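Local coordinates for protein KauB (PDB 6B4R) that probably oxidises 4-guanidinobutyraldehyde to the corresponding acid, as an NAD(P)+-dependent member of the aldehyde dehydrogenase family, at residues 167-172 / 299-304. Numbering follows the deposited sequence.
Sequences WNFPLL and GEVCTA. With TOE (2-[2-(2-methoxy-ethoxy)-ethoxy]-ethoxyl), chain L.
Asn168 meets the carbonyl oxygen of Glu300 along one side of its side chain, from CB through CG to ND2, with CB 3.2 Å from Glu300 O. Its chi1 of 67° sets CG between the backbone N and the carbonyl carbon, and ND2 comes to Glu300 O. OD1 turns back to accept a weak bond from Phe169 N. Asn168 ND2 donates to Glu300 O at 3.0 Å with an N-H...O angle of 157°, the acceptor lying almost exactly in the amide plane. Asn168 ND2 also donates to O2' of the bound TOE, at 3.2 Å. Because Cys302 N reaches that same O2' in a weak bond of 3.4 Å, an asparagine amide and a cysteine backbone N-H converge on one oxygen, consistent with the oxyanion hole of aldehyde dehydrogenases, in which this cysteine would be the probable nucleophile. The side chain of Glu267, the predicted active-site glutamate, is about 7 Å from that of Cys302. Beside this site, Glu300 presents CD to the edge of the Trp167 ring, 3.3 Å from CZ3, with carboxylate and ring planes 72° apart; Val345 N and Gln298 NE2 each bond one of its carboxylate oxygens. Phe169 CZ meets Val301 CG2 at 4.1 Å, the methyl sitting at the ring edge.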
# COMPACT_ATOMS: atom_id res chain seq x y z
N TRP B 167 -13.70 17.31 -26.78
CA TRP B 167 -13.17 18.46 -27.52
C TRP B 167 -12.83 19.66 -26.64
O TRP B 167 -12.22 20.62 -27.11
CB TRP B 167 -14.15 18.88 -28.61
CG TRP B 167 -15.56 19.04 -28.13
CD1 TRP B 167 -16.59 18.15 -28.29
CD2 TRP B 167 -16.11 20.14 -27.40
NE1 TRP B 167 -17.73 18.64 -27.72
CE2 TRP B 167 -17.47 19.86 -27.16
CE3 TRP B 167 -15.58 21.35 -26.92
CZ2 TRP B 167 -18.30 20.73 -26.46
CZ3 TRP B 167 -16.41 22.21 -26.23
CH2 TRP B 167 -17.76 21.90 -26.01
N ASN B 168 -13.24 19.63 -25.37
CA ASN B 168 -13.03 20.76 -24.48
C ASN B 168 -11.58 20.88 -24.00
O ASN B 168 -11.07 21.99 -23.81
CB ASN B 168 -13.99 20.72 -23.29
CG ASN B 168 -13.72 19.55 -22.36
OD1 ASN B 168 -13.25 18.49 -22.79
ND2 ASN B 168 -14.03 19.73 -21.08
N PHE B 169 -10.92 19.74 -23.82
CA PHE B 169 -9.50 19.70 -23.52
C PHE B 169 -8.84 18.61 -24.37
O PHE B 169 -8.43 17.57 -23.84
CB PHE B 169 -9.25 19.41 -22.04
CG PHE B 169 -9.71 20.50 -21.12
CD1 PHE B 169 -8.89 21.58 -20.85
CD2 PHE B 169 -10.96 20.44 -20.51
CE1 PHE B 169 -9.31 22.59 -20.00
CE2 PHE B 169 -11.38 21.45 -19.66
CZ PHE B 169 -10.55 22.52 -19.40
N PRO B 170 -8.74 18.84 -25.69
CA PRO B 170 -8.31 17.81 -26.65
C PRO B 170 -6.95 17.20 -26.31
O PRO B 170 -6.82 15.97 -26.27
CB PRO B 170 -8.22 18.57 -27.97
CG PRO B 170 -9.13 19.73 -27.80
CD PRO B 170 -9.02 20.12 -26.36
N LEU B 171 -5.96 18.04 -26.05
CA LEU B 171 -4.61 17.57 -25.78
C LEU B 171 -4.45 17.03 -24.36
O LEU B 171 -3.82 15.99 -24.15
CB LEU B 171 -3.58 18.68 -26.05
CG LEU B 171 -2.12 18.32 -25.76
CD1 LEU B 171 -1.69 17.11 -26.58
CD2 LEU B 171 -1.21 19.51 -26.03
N LEU B 172 -5.01 17.73 -23.39
CA LEU B 172 -4.88 17.35 -21.99
C LEU B 172 -5.60 16.04 -21.68
O LEU B 172 -5.04 15.16 -21.02
CB LEU B 172 -5.40 18.46 -21.07
CG LEU B 172 -5.34 18.16 -19.56
CD1 LEU B 172 -3.92 17.84 -19.13
CD2 LEU B 172 -5.90 19.33 -18.76
N GLY B 299 -16.93 27.88 -19.85
CA GLY B 299 -17.88 27.04 -19.14
C GLY B 299 -17.93 25.61 -19.67
O GLY B 299 -18.70 24.79 -19.19
N GLU B 300 -17.10 25.33 -20.67
CA GLU B 300 -17.03 24.01 -21.27
C GLU B 300 -16.13 23.10 -20.44
O GLU B 300 -15.16 22.53 -20.94
CB GLU B 300 -16.54 24.10 -22.71
CG GLU B 300 -17.48 24.86 -23.63
CD GLU B 300 -16.83 25.27 -24.94
OE1 GLU B 300 -15.60 25.50 -24.93
OE2 GLU B 300 -17.53 25.34 -25.96
N VAL B 301 -16.45 23.00 -19.16
CA VAL B 301 -15.71 22.17 -18.22
C VAL B 301 -16.73 21.29 -17.51
O VAL B 301 -17.76 21.78 -17.05
CB VAL B 301 -14.96 23.02 -17.18
CG1 VAL B 301 -14.17 22.14 -16.22
CG2 VAL B 301 -14.05 24.03 -17.87
N CYS B 302 -16.44 19.99 -17.42
CA CYS B 302 -17.38 19.07 -16.78
C CYS B 302 -17.47 19.30 -15.28
O CYS B 302 -18.45 18.93 -14.64
CB CYS B 302 -17.00 17.61 -17.08
SG CYS B 302 -17.23 17.11 -18.80
N THR B 303 -16.44 19.92 -14.71
CA THR B 303 -16.43 20.24 -13.29
C THR B 303 -16.65 21.72 -13.05
O THR B 303 -16.18 22.27 -12.05
CB THR B 303 -15.11 19.81 -12.62
OG1 THR B 303 -14.00 20.32 -13.36
CG2 THR B 303 -15.02 18.30 -12.56
N ALA B 304 -17.36 22.37 -13.96
CA ALA B 304 -17.69 23.78 -13.80
C ALA B 304 -18.72 23.96 -12.70
O ALA B 304 -19.65 23.16 -12.57
CB ALA B 304 -18.21 24.36 -15.12
O2' TOE L . -14.26 17.69 -18.66
CA' TOE L . -13.59 16.79 -17.78
CB' TOE L . -12.24 17.38 -17.41
OC' TOE L . -12.42 18.54 -16.60
CD' TOE L . -11.27 19.38 -16.66
CE' TOE L . -11.11 20.16 -15.37
OF' TOE L . -9.77 20.64 -15.30
CG' TOE L . -8.92 19.63 -14.77
CH' TOE L . -7.68 20.23 -14.12
OI' TOE L . -7.22 19.32 -13.12
CK' TOE L . -5.99 19.73 -12.54